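Local coordinates for nucleosome assembly protein (Plasmodium falciparum, PDB 5X7V) that probably acts as a histone-binding chaperone of the nucleosome assembly protein family, this piece holding the long helix and a NAP-family region, at residues N54-H59 / R178-N183; P67-I72 / K154-E159; L79-N84 / Y91-I96; L108-H113 / E125-K130. All coordinates share one frame; numbering follows the deposited sequence.

Contact 1. Residues N54-H59 / R178-N183; sequences NTLRKH and REIWHN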
# COMPACT_ATOMS: atom_id res chain seq x y z
N ASN A 54 -19.98 -15.48 -4.56
CA ASN A 54 -20.67 -14.26 -4.23
C ASN A 54 -19.81 -13.21 -3.56
O ASN A 54 -20.23 -12.08 -3.41
CB ASN A 54 -21.84 -14.56 -3.31
CG ASN A 54 -22.89 -15.35 -3.99
OD1 ASN A 54 -23.65 -14.82 -4.78
ND2 ASN A 54 -22.94 -16.64 -3.70
N THR A 55 -18.61 -13.58 -3.12
CA THR A 55 -17.71 -12.58 -2.60
C THR A 55 -16.94 -11.91 -3.72
O THR A 55 -17.02 -10.70 -3.87
CB THR A 55 -16.73 -13.16 -1.65
OG1 THR A 55 -17.44 -13.76 -0.58
CG2 THR A 55 -15.86 -12.08 -1.10
N LEU A 56 -16.19 -12.70 -4.49
CA LEU A 56 -15.29 -12.17 -5.51
C LEU A 56 -15.91 -11.12 -6.43
O LEU A 56 -15.35 -10.06 -6.64
CB LEU A 56 -14.75 -13.31 -6.35
CG LEU A 56 -13.85 -14.26 -5.58
CD1 LEU A 56 -13.42 -15.41 -6.47
CD2 LEU A 56 -12.66 -13.52 -5.06
N ARG A 57 -17.09 -11.43 -6.97
CA ARG A 57 -17.72 -10.58 -7.97
C ARG A 57 -18.54 -9.44 -7.37
O ARG A 57 -19.30 -8.78 -8.08
CB ARG A 57 -18.61 -11.43 -8.89
CG ARG A 57 -19.79 -12.08 -8.20
CD ARG A 57 -20.64 -12.91 -9.17
NE ARG A 57 -21.86 -13.36 -8.51
CZ ARG A 57 -23.07 -12.82 -8.70
NH1 ARG A 57 -23.24 -11.80 -9.55
NH2 ARG A 57 -24.12 -13.31 -8.03
N LYS A 58 -18.38 -9.19 -6.08
CA LYS A 58 -18.82 -7.95 -5.49
C LYS A 58 -17.65 -6.97 -5.40
O LYS A 58 -17.79 -5.84 -4.93
CB LYS A 58 -19.41 -8.16 -4.11
CG LYS A 58 -20.79 -8.79 -4.09
CD LYS A 58 -21.59 -8.13 -3.02
CE LYS A 58 -22.56 -9.06 -2.33
NZ LYS A 58 -23.38 -8.24 -1.35
N HIS A 59 -16.48 -7.39 -5.84
CA HIS A 59 -15.39 -6.45 -6.01
C HIS A 59 -15.53 -5.81 -7.37
O HIS A 59 -15.60 -6.53 -8.37
CB HIS A 59 -14.04 -7.15 -5.87
CG HIS A 59 -12.89 -6.22 -5.94
ND1 HIS A 59 -13.04 -4.83 -5.89
CD2 HIS A 59 -11.56 -6.42 -6.03
CE1 HIS A 59 -11.87 -4.26 -5.98
NE2 HIS A 59 -10.94 -5.21 -6.06
N ARG A 178 -4.47 -7.55 -1.43
CA ARG A 178 -4.51 -6.19 -0.91
C ARG A 178 -5.88 -5.70 -0.50
O ARG A 178 -5.99 -4.78 0.29
CB ARG A 178 -3.92 -5.22 -1.94
CG ARG A 178 -2.41 -5.37 -2.18
CD ARG A 178 -1.91 -4.47 -3.31
NE ARG A 178 -2.02 -3.04 -3.01
CZ ARG A 178 -1.85 -2.08 -3.92
NH1 ARG A 178 -1.59 -2.39 -5.18
NH2 ARG A 178 -1.96 -0.80 -3.56
N GLU A 179 -6.94 -6.31 -1.02
CA GLU A 179 -8.27 -5.78 -0.74
C GLU A 179 -9.26 -6.77 -0.16
O GLU A 179 -10.06 -6.38 0.68
CB GLU A 179 -8.84 -5.15 -2.01
CG GLU A 179 -8.24 -3.78 -2.28
CD GLU A 179 -8.70 -3.18 -3.59
OE1 GLU A 179 -9.77 -2.51 -3.61
OE2 GLU A 179 -7.96 -3.39 -4.58
N ILE A 180 -9.22 -8.03 -0.59
CA ILE A 180 -10.30 -8.95 -0.27
C ILE A 180 -9.96 -9.92 0.86
O ILE A 180 -10.82 -10.22 1.69
CB ILE A 180 -10.74 -9.75 -1.50
CG1 ILE A 180 -11.25 -8.83 -2.59
CG2 ILE A 180 -11.87 -10.70 -1.15
CD1 ILE A 180 -11.52 -9.55 -3.88
N TRP A 181 -8.72 -10.39 0.89
CA TRP A 181 -8.32 -11.47 1.79
C TRP A 181 -8.46 -11.19 3.28
O TRP A 181 -8.81 -12.09 4.06
CB TRP A 181 -6.87 -11.84 1.54
CG TRP A 181 -6.41 -12.93 2.44
CD1 TRP A 181 -5.52 -12.82 3.49
CD2 TRP A 181 -6.83 -14.29 2.41
NE1 TRP A 181 -5.36 -14.04 4.09
CE2 TRP A 181 -6.16 -14.96 3.45
CE3 TRP A 181 -7.71 -15.01 1.60
CZ2 TRP A 181 -6.34 -16.31 3.70
CZ3 TRP A 181 -7.89 -16.33 1.85
CH2 TRP A 181 -7.21 -16.98 2.88
N HIS A 182 -8.17 -9.95 3.70
CA HIS A 182 -8.17 -9.60 5.12
C HIS A 182 -9.57 -9.65 5.71
O HIS A 182 -9.76 -10.10 6.85
CB HIS A 182 -7.56 -8.21 5.34
CG HIS A 182 -7.65 -7.74 6.77
ND1 HIS A 182 -8.61 -6.85 7.20
CD2 HIS A 182 -6.93 -8.07 7.87
CE1 HIS A 182 -8.48 -6.65 8.50
NE2 HIS A 182 -7.46 -7.38 8.93
N ASN A 183 -10.55 -9.18 4.95
CA ASN A 183 -11.94 -9.32 5.34
C ASN A 183 -12.88 -9.49 4.17
O ASN A 183 -13.45 -8.51 3.68
CB ASN A 183 -12.43 -8.13 6.14
CG ASN A 183 -13.78 -8.39 6.77
OD1 ASN A 183 -14.28 -9.53 6.73
ND2 ASN A 183 -14.39 -7.37 7.34

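Contact 2. Residues P67-I72 / K154-E159; sequences PEDIDI and KWSIFE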
# COMPACT_ATOMS: atom_id res chain seq x y z
N PRO A 67 -20.90 -14.91 -16.89
CA PRO A 67 -21.73 -15.61 -15.91
C PRO A 67 -21.26 -17.04 -15.71
O PRO A 67 -21.47 -17.64 -14.66
CB PRO A 67 -23.13 -15.57 -16.54
CG PRO A 67 -23.08 -14.35 -17.42
CD PRO A 67 -21.70 -14.39 -18.01
N GLU A 68 -20.61 -17.56 -16.73
CA GLU A 68 -20.15 -18.93 -16.71
C GLU A 68 -19.16 -19.13 -15.59
O GLU A 68 -19.13 -20.18 -14.95
CB GLU A 68 -19.55 -19.31 -18.06
CG GLU A 68 -20.59 -19.56 -19.12
CD GLU A 68 -21.17 -18.28 -19.70
OE1 GLU A 68 -20.40 -17.46 -20.25
OE2 GLU A 68 -22.41 -18.08 -19.62
N ASP A 69 -18.35 -18.11 -15.34
CA ASP A 69 -17.38 -18.16 -14.27
C ASP A 69 -17.99 -18.63 -12.97
O ASP A 69 -17.32 -19.31 -12.17
CB ASP A 69 -16.74 -16.80 -14.07
CG ASP A 69 -15.61 -16.55 -15.02
OD1 ASP A 69 -15.16 -17.52 -15.68
OD2 ASP A 69 -15.14 -15.40 -15.08
N ILE A 70 -19.26 -18.28 -12.78
CA ILE A 70 -19.93 -18.46 -11.50
C ILE A 70 -20.21 -19.92 -11.30
O ILE A 70 -20.18 -20.41 -10.17
CB ILE A 70 -21.24 -17.66 -11.41
CG1 ILE A 70 -20.98 -16.18 -11.65
CG2 ILE A 70 -21.89 -17.82 -10.06
CD1 ILE A 70 -22.22 -15.35 -11.53
N ASP A 71 -20.47 -20.62 -12.40
CA ASP A 71 -20.80 -22.05 -12.35
C ASP A 71 -19.71 -22.88 -11.70
O ASP A 71 -19.99 -23.76 -10.90
CB ASP A 71 -21.09 -22.61 -13.76
CG ASP A 71 -22.51 -22.35 -14.20
OD1 ASP A 71 -23.42 -22.46 -13.34
OD2 ASP A 71 -22.72 -22.03 -15.41
N ILE A 72 -18.46 -22.58 -12.05
CA ILE A 72 -17.30 -23.21 -11.44
C ILE A 72 -17.02 -22.63 -10.04
O ILE A 72 -16.94 -23.37 -9.06
CB ILE A 72 -16.04 -23.05 -12.33
CG1 ILE A 72 -16.24 -23.69 -13.71
CG2 ILE A 72 -14.84 -23.71 -11.66
CD1 ILE A 72 -16.60 -22.74 -14.81
N LYS A 154 -16.52 -8.18 -21.22
CA LYS A 154 -16.19 -9.14 -20.15
C LYS A 154 -15.01 -10.07 -20.44
O LYS A 154 -14.60 -10.26 -21.60
CB LYS A 154 -17.43 -10.00 -19.80
CG LYS A 154 -18.61 -9.28 -19.14
CD LYS A 154 -19.73 -10.25 -18.88
CE LYS A 154 -20.91 -9.54 -18.20
NZ LYS A 154 -22.05 -10.49 -17.96
N TRP A 155 -14.48 -10.64 -19.37
CA TRP A 155 -13.35 -11.58 -19.42
C TRP A 155 -13.68 -12.70 -18.47
O TRP A 155 -14.68 -12.62 -17.74
CB TRP A 155 -12.07 -10.89 -18.98
CG TRP A 155 -12.16 -10.40 -17.55
CD1 TRP A 155 -13.10 -9.55 -17.04
CD2 TRP A 155 -11.31 -10.75 -16.46
NE1 TRP A 155 -12.88 -9.34 -15.70
CE2 TRP A 155 -11.78 -10.06 -15.32
CE3 TRP A 155 -10.18 -11.57 -16.33
CZ2 TRP A 155 -11.18 -10.17 -14.07
CZ3 TRP A 155 -9.57 -11.67 -15.08
CH2 TRP A 155 -10.08 -10.98 -13.97
N SER A 156 -12.85 -13.74 -18.43
CA SER A 156 -13.03 -14.82 -17.45
C SER A 156 -11.96 -14.79 -16.35
O SER A 156 -10.77 -14.80 -16.63
CB SER A 156 -13.00 -16.17 -18.14
OG SER A 156 -13.07 -17.23 -17.22
N ILE A 157 -12.40 -14.75 -15.09
CA ILE A 157 -11.49 -14.77 -13.95
C ILE A 157 -10.43 -15.87 -14.04
O ILE A 157 -9.31 -15.69 -13.59
CB ILE A 157 -12.26 -14.92 -12.63
CG1 ILE A 157 -11.38 -14.57 -11.44
CG2 ILE A 157 -12.84 -16.32 -12.50
CD1 ILE A 157 -12.15 -14.20 -10.18
N PHE A 158 -10.78 -16.98 -14.67
CA PHE A 158 -9.87 -18.10 -14.79
C PHE A 158 -8.80 -17.83 -15.83
O PHE A 158 -7.88 -18.64 -15.97
CB PHE A 158 -10.62 -19.36 -15.14
CG PHE A 158 -11.51 -19.83 -14.06
CD1 PHE A 158 -10.98 -20.44 -12.94
CD2 PHE A 158 -12.88 -19.68 -14.15
CE1 PHE A 158 -11.78 -20.86 -11.93
CE2 PHE A 158 -13.69 -20.11 -13.15
CZ PHE A 158 -13.13 -20.71 -12.03
N GLU A 159 -8.90 -16.71 -16.54
CA GLU A 159 -7.80 -16.25 -17.39
C GLU A 159 -6.61 -15.77 -16.56
O GLU A 159 -5.52 -15.53 -17.10
CB GLU A 159 -8.23 -15.12 -18.31
CG GLU A 159 -9.28 -15.51 -19.30
CD GLU A 159 -9.46 -14.46 -20.36
OE1 GLU A 159 -8.46 -14.21 -21.08
OE2 GLU A 159 -10.57 -13.90 -20.47

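Contact 3. Residues L79-N84 / Y91-I96; sequences LDLKDN and YKITFI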
# COMPACT_ATOMS: atom_id res chain seq x y z
N LEU A 79 -10.17 -20.91 -0.59
CA LEU A 79 -9.24 -19.97 -1.20
C LEU A 79 -8.22 -19.60 -0.15
O LEU A 79 -8.59 -19.27 0.97
CB LEU A 79 -9.98 -18.72 -1.69
CG LEU A 79 -9.39 -17.74 -2.71
CD1 LEU A 79 -10.51 -16.82 -3.15
CD2 LEU A 79 -8.25 -16.95 -2.12
N ASP A 80 -6.93 -19.67 -0.48
CA ASP A 80 -5.94 -19.30 0.53
C ASP A 80 -4.81 -18.49 0.02
O ASP A 80 -4.22 -18.76 -1.01
CB ASP A 80 -5.39 -20.54 1.22
CG ASP A 80 -6.35 -21.05 2.26
OD1 ASP A 80 -7.33 -21.72 1.85
OD2 ASP A 80 -6.18 -20.75 3.47
N LEU A 81 -4.51 -17.45 0.79
CA LEU A 81 -3.37 -16.62 0.55
C LEU A 81 -2.28 -17.11 1.48
O LEU A 81 -2.52 -17.28 2.67
CB LEU A 81 -3.72 -15.16 0.80
CG LEU A 81 -2.62 -14.15 0.57
CD1 LEU A 81 -2.20 -14.20 -0.87
CD2 LEU A 81 -3.18 -12.81 0.90
N LYS A 82 -1.13 -17.44 0.89
CA LYS A 82 0.12 -17.56 1.64
C LYS A 82 0.92 -16.31 1.30
O LYS A 82 1.53 -16.19 0.23
CB LYS A 82 0.90 -18.83 1.30
CG LYS A 82 0.24 -20.11 1.79
CD LYS A 82 0.18 -20.22 3.32
CE LYS A 82 -0.88 -21.25 3.78
NZ LYS A 82 -1.25 -21.16 5.25
N ASP A 83 0.86 -15.38 2.23
CA ASP A 83 1.44 -14.07 2.03
C ASP A 83 2.80 -13.98 2.68
O ASP A 83 3.19 -14.84 3.48
CB ASP A 83 0.52 -13.00 2.60
CG ASP A 83 0.73 -11.67 1.95
OD1 ASP A 83 1.81 -11.52 1.32
OD2 ASP A 83 -0.15 -10.78 2.06
N ASN A 84 3.52 -12.93 2.30
CA ASN A 84 4.80 -12.58 2.91
C ASN A 84 5.77 -13.76 3.07
O ASN A 84 6.12 -14.14 4.20
CB ASN A 84 4.56 -11.94 4.29
CG ASN A 84 3.43 -10.90 4.28
OD1 ASN A 84 3.44 -9.94 3.48
ND2 ASN A 84 2.46 -11.09 5.17
N TYR A 91 3.92 -14.00 -2.87
CA TYR A 91 2.75 -14.75 -2.41
C TYR A 91 2.27 -15.89 -3.32
O TYR A 91 2.60 -15.96 -4.51
CB TYR A 91 1.59 -13.81 -2.20
CG TYR A 91 1.07 -13.19 -3.47
CD1 TYR A 91 1.71 -12.11 -4.07
CD2 TYR A 91 -0.09 -13.66 -4.07
CE1 TYR A 91 1.22 -11.53 -5.22
CE2 TYR A 91 -0.59 -13.08 -5.22
CZ TYR A 91 0.07 -12.02 -5.79
OH TYR A 91 -0.43 -11.45 -6.94
N LYS A 92 1.45 -16.76 -2.73
CA LYS A 92 0.94 -17.95 -3.39
C LYS A 92 -0.57 -18.09 -3.09
O LYS A 92 -0.97 -18.22 -1.93
CB LYS A 92 1.70 -19.18 -2.92
CG LYS A 92 1.57 -20.38 -3.81
CD LYS A 92 1.46 -21.66 -3.01
CE LYS A 92 2.68 -21.92 -2.15
NZ LYS A 92 3.83 -22.49 -2.97
N ILE A 93 -1.40 -18.05 -4.13
CA ILE A 93 -2.83 -18.21 -3.91
C ILE A 93 -3.31 -19.56 -4.44
O ILE A 93 -2.90 -19.99 -5.52
CB ILE A 93 -3.63 -17.08 -4.56
CG1 ILE A 93 -3.28 -15.74 -3.92
CG2 ILE A 93 -5.09 -17.30 -4.38
CD1 ILE A 93 -3.96 -14.58 -4.59
N THR A 94 -4.16 -20.21 -3.67
CA THR A 94 -4.54 -21.60 -3.89
C THR A 94 -6.07 -21.74 -3.91
O THR A 94 -6.75 -21.43 -2.93
CB THR A 94 -3.91 -22.50 -2.79
OG1 THR A 94 -2.49 -22.38 -2.83
CG2 THR A 94 -4.31 -23.96 -2.95
N PHE A 95 -6.60 -22.20 -5.04
CA PHE A 95 -8.04 -22.45 -5.20
C PHE A 95 -8.33 -23.94 -5.08
O PHE A 95 -7.79 -24.73 -5.83
CB PHE A 95 -8.54 -21.95 -6.57
CG PHE A 95 -8.55 -20.45 -6.71
CD1 PHE A 95 -7.46 -19.69 -6.34
CD2 PHE A 95 -9.63 -19.80 -7.28
CE1 PHE A 95 -7.47 -18.33 -6.49
CE2 PHE A 95 -9.64 -18.43 -7.43
CZ PHE A 95 -8.57 -17.70 -7.03
N ILE A 96 -9.16 -24.33 -4.12
CA ILE A 96 -9.51 -25.75 -4.02
C ILE A 96 -10.99 -25.93 -4.35
O ILE A 96 -11.85 -25.31 -3.72
CB ILE A 96 -9.20 -26.34 -2.62
CG1 ILE A 96 -7.84 -25.88 -2.11
CG2 ILE A 96 -9.22 -27.85 -2.68
CD1 ILE A 96 -7.46 -26.44 -0.80

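Contact 4. Residues L108-H113 / E125-K130; sequences LTLVKH and ECTRIK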
# COMPACT_ATOMS: atom_id res chain seq x y z
N LEU A 108 -8.50 -30.12 -9.30
CA LEU A 108 -9.46 -29.39 -8.48
C LEU A 108 -8.74 -28.41 -7.60
O LEU A 108 -9.37 -27.56 -6.96
CB LEU A 108 -10.29 -30.35 -7.63
CG LEU A 108 -11.21 -31.27 -8.43
CD1 LEU A 108 -11.93 -32.24 -7.52
CD2 LEU A 108 -12.18 -30.45 -9.22
N THR A 109 -7.41 -28.53 -7.57
CA THR A 109 -6.55 -27.59 -6.88
C THR A 109 -5.80 -26.76 -7.91
O THR A 109 -5.02 -27.30 -8.69
CB THR A 109 -5.55 -28.29 -5.95
OG1 THR A 109 -6.25 -29.03 -4.94
CG2 THR A 109 -4.62 -27.28 -5.28
N LEU A 110 -6.04 -25.45 -7.92
CA LEU A 110 -5.31 -24.53 -8.77
C LEU A 110 -4.35 -23.70 -7.92
O LEU A 110 -4.76 -23.13 -6.91
CB LEU A 110 -6.27 -23.62 -9.50
CG LEU A 110 -7.40 -24.30 -10.24
CD1 LEU A 110 -8.33 -23.26 -10.79
CD2 LEU A 110 -6.80 -25.11 -11.33
N VAL A 111 -3.08 -23.61 -8.31
CA VAL A 111 -2.16 -22.74 -7.59
C VAL A 111 -1.53 -21.72 -8.52
O VAL A 111 -1.31 -21.97 -9.70
CB VAL A 111 -1.03 -23.53 -6.86
CG1 VAL A 111 -1.60 -24.38 -5.75
CG2 VAL A 111 -0.26 -24.38 -7.85
N LYS A 112 -1.26 -20.54 -7.99
CA LYS A 112 -0.40 -19.60 -8.68
C LYS A 112 0.52 -18.94 -7.67
O LYS A 112 0.08 -18.28 -6.74
CB LYS A 112 -1.22 -18.56 -9.43
CG LYS A 112 -0.39 -17.71 -10.34
CD LYS A 112 -1.27 -16.74 -11.09
CE LYS A 112 -0.44 -15.96 -12.08
NZ LYS A 112 -1.27 -15.17 -13.01
N HIS A 113 1.82 -19.15 -7.88
CA HIS A 113 2.86 -18.67 -6.99
C HIS A 113 3.62 -17.56 -7.73
O HIS A 113 4.06 -17.74 -8.85
CB HIS A 113 3.76 -19.85 -6.58
CG HIS A 113 4.91 -19.49 -5.70
ND1 HIS A 113 5.76 -20.43 -5.17
CD2 HIS A 113 5.36 -18.29 -5.27
CE1 HIS A 113 6.69 -19.83 -4.45
NE2 HIS A 113 6.47 -18.52 -4.49
N GLU A 125 5.03 -20.34 -10.33
CA GLU A 125 4.23 -21.54 -10.49
C GLU A 125 2.85 -21.22 -11.05
O GLU A 125 2.30 -20.16 -10.77
CB GLU A 125 4.12 -22.29 -9.16
CG GLU A 125 5.47 -22.90 -8.68
CD GLU A 125 5.41 -23.62 -7.33
OE1 GLU A 125 4.60 -24.57 -7.20
OE2 GLU A 125 6.18 -23.26 -6.41
N CYS A 126 2.30 -22.13 -11.85
CA CYS A 126 0.89 -21.99 -12.24
C CYS A 126 0.23 -23.24 -12.79
O CYS A 126 0.74 -23.88 -13.69
CB CYS A 126 0.72 -20.89 -13.26
SG CYS A 126 -0.96 -20.37 -13.20
N THR A 127 -0.92 -23.58 -12.24
CA THR A 127 -1.62 -24.76 -12.69
C THR A 127 -2.19 -24.57 -14.08
O THR A 127 -2.85 -23.59 -14.36
CB THR A 127 -2.74 -25.15 -11.71
OG1 THR A 127 -2.18 -25.55 -10.45
CG2 THR A 127 -3.57 -26.30 -12.27
N ARG A 128 -2.05 -25.60 -14.89
CA ARG A 128 -2.62 -25.61 -16.21
C ARG A 128 -3.99 -26.22 -16.03
O ARG A 128 -4.10 -27.37 -15.67
CB ARG A 128 -1.80 -26.49 -17.13
CG ARG A 128 -1.48 -25.90 -18.49
CD ARG A 128 -0.24 -26.55 -19.07
NE ARG A 128 0.72 -25.55 -19.53
N ILE A 129 -5.03 -25.43 -16.23
CA ILE A 129 -6.37 -25.93 -16.13
C ILE A 129 -6.69 -26.70 -17.39
O ILE A 129 -6.44 -26.23 -18.52
CB ILE A 129 -7.37 -24.78 -15.95
CG1 ILE A 129 -6.96 -23.89 -14.79
CG2 ILE A 129 -8.76 -25.33 -15.70
CD1 ILE A 129 -7.60 -22.56 -14.85
N LYS A 130 -7.21 -27.90 -17.21
CA LYS A 130 -7.63 -28.70 -18.33
C LYS A 130 -9.14 -28.76 -18.31
O LYS A 130 -9.74 -29.58 -17.61
CB LYS A 130 -7.00 -30.09 -18.25
CG LYS A 130 -5.49 -30.07 -18.45
CD LYS A 130 -4.88 -31.44 -18.32
CE LYS A 130 -5.15 -32.05 -16.94
NZ LYS A 130 -4.28 -33.25 -16.72

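Contact 1. Residues N54-H59 / R178-N183
Ile180 pushes its CD1 methyl against one side of the His59 imidazole and the root of that side chain. CD1 lies 3.8 Å from His59 CD2 and 4.0 Å from His59 CB, and it meets the ring obliquely. The isoleucine chain is stretched out (chi2 172°), which carries this methyl across to the other segment. The same CD1 comes to 4.3 Å from Leu56 CD2. The second branch, CG2, faces Thr55 CG2 at 4.2 Å. Three residues of 54-59 thus meet the two branches of one isoleucine. The Thr55 hydroxyl does not share in this, because it is bonded to Phe51 O.

On the same side of the imidazole, nearer CE1, lies Glu179. The OE1 atom of Glu179 is 3.6 Å from His59 CE1, and the carboxylate and ring planes stand 77° apart. No hydrogen bond forms, so the acid and the ring are neighbours only. Nearby negative charge may still favour a protonated imidazole. His59 is brought round by a type I turn, Leu56 to His59, closed by the bond from His59 N to Leu56 O at 3.0 Å.

The contact joins the ends of helices 51-56 and 172-180. Tyr187 of helix 185-188 packs on His59, Thr55 and Ile180, while Leu56 also touches Leu73 of helix 68-73. Next along the chain, Trp181 lies against strand 76-82, and His182 bonds to Asp16 of the second subunit.

Contact 2. Residues P67-I72 / K154-E159
Asp69 offers both carboxylate oxygens to the turn at Ser156 and Ile157. Its CG stands anti to its own carbonyl carbon (chi1 -83°), and this aims the carboxylate out from the helix at the facing loop. OD1 accepts the Ser156 hydroxyl through its syn lone pair, with Ser156 OG 2.6 Å from Asp69 OD1. OD2 accepts the backbone amide, with Ile157 N 2.8 Å from Asp69 OD2. That donor also comes on the syn side but sits 34° out of the carboxylate plane. Two bonds to two oxygens fix the rotation of a buried acid. Ser156 can meet it because its OG points away from the backbone N.

In this NAP-family domain, the grip ties short helix 68-73 to the loop that leads from the sheet toward helix 172-180. The loop enters a 3-10 turn at Ile157. Glu159 reaches back within it, and Ser156 N bonds nearly straight to Glu159 OE2 at 3.1 Å.

Phe158 touches both the acid and an apolar helix residue. Asp69 OD1 lies at the edge of its ring, 3.5 Å from Phe158 CD2, and the carboxylate and ring planes are 80° apart. Further along the helix, Ile72 CG2 meets Phe158 CZ at 3.5 Å, coming in obliquely. The CG2 methyl of Ile157 rests over one face of the same ring. Trp131 meets it edge-to-face, and Phe97 of strand 91-97 touches both Ile72 and Phe158.

Contact 3. Residues L79-N84 / Y91-I96
Leu81 drops its CD1 methyl into the notch between Tyr91 and Ile93. CD1 is 3.6 Å from Ile93 CG1 and 3.9 Å from Tyr91 CD2. The Leu81 chain leaves anti to the backbone N (chi1 -179°) and then turns, which swings CD1 over to the partner strand. Ile93 is shared. Its other branch, CG2, meets Leu79 CD2 at 3.9 Å, and it thus forms a ridge between the two leucines. Leu79 also sits over one face of the Phe95 ring near its rim, with Leu79 CG 4.3 Å from Phe95 CE1.

These strands form an antiparallel beta hairpin at one side of the four-stranded sheet of the NAP domain. Asp80 with Thr94 and Lys82 with Lys92 are hydrogen-bonded pairs, each joined both ways. Asp80 N to Thr94 O is 3.0 Å and Lys82 N to Lys92 O is 2.9 Å. Leu79 with Phe95 and Leu81 with Ile93 are the non-hydrogen-bonded pairs.

The leucine face is covered in part by other parts of the fold. Trp181 packs on both leucines, and Ile176 of helix 172-180 touches Ile93. The other face bears Asp80, Lys82, Lys92 and Thr94. There Asp80 makes a salt bridge with Lys78, and Lys82 lies against Lys35 of helix 2-45.

Contact 4. Residues L108-H113 / E125-K130
His113 and Glu125 lean together on one face of the sheet, their CB atoms 3.6 Å apart. The two side chains run at a slant to each other, and the imidazole and carboxylate planes are 52° apart. The ND1 atom of His113 gives a hydrogen bond to Glu125 OE2 at 3.1 Å. It meets that oxygen from well above the carboxylate plane, while OE2 lies at the ring edge, slightly off the plane of the imidazole. The histidine ring stands anti to its backbone N (chi1 178°), and with the glutamate chain extended this brings ND1 within bonding distance of OE2. The carboxylate would probably favour a positively charged ring.

In the backbone, His113 and Glu125 form a hydrogen-bonded antiparallel pair. Lys112 and Cys126 make the next, non-hydrogen-bonded pair on the opposite face, where Cys126 SG lies beside Lys112 CG at 3.9 Å. The lysine chain runs on, fully extended, and NZ bonds to Trp160 O and Thr162 O.

At Thr127 the ladder changes. Thr127 N still bonds to Val111 O, but Val111 N bonds to the threonine hydroxyl, with Val111 N 3.0 Å from Thr127 OG1. A side chain thus replaces a backbone carbonyl as acceptor. Leu110 crosses Thr127 and Ile129 at about right angles. Its CD2 touches Thr127 CG2 at 3.6 Å and Ile129 CG1 at 3.7 Å.

Strand 121-126 is the outermost on this side within the chain. Strand 109-116 pairs on its other side with strand 91-97, and Leu110 and Ile129 both pack on Met105.

How the contacts relate
All four contacts lie in the NAP domain. Contacts 3 and 4 belong to one antiparallel sheet, ordered 76-82, 91-97, 109-116, 121-126. Their centres are 11 Å apart, and strands 91-97 and 109-116 join them, with probable backbone bonds such as Phe95 N to Leu110 O. They follow one another along the chain. Contact 2 brackets both, and contact 1 brackets all three. The centres of contacts 1 and 2 are about 16 Å apart, and they touch through Leu56 and Ile157. Contact 1 meets contact 3 through Trp181, but it does not touch contact 4. The two long closures fasten helices and loops to one another beside the sheet, giving the compact domain that probably helps engage histones.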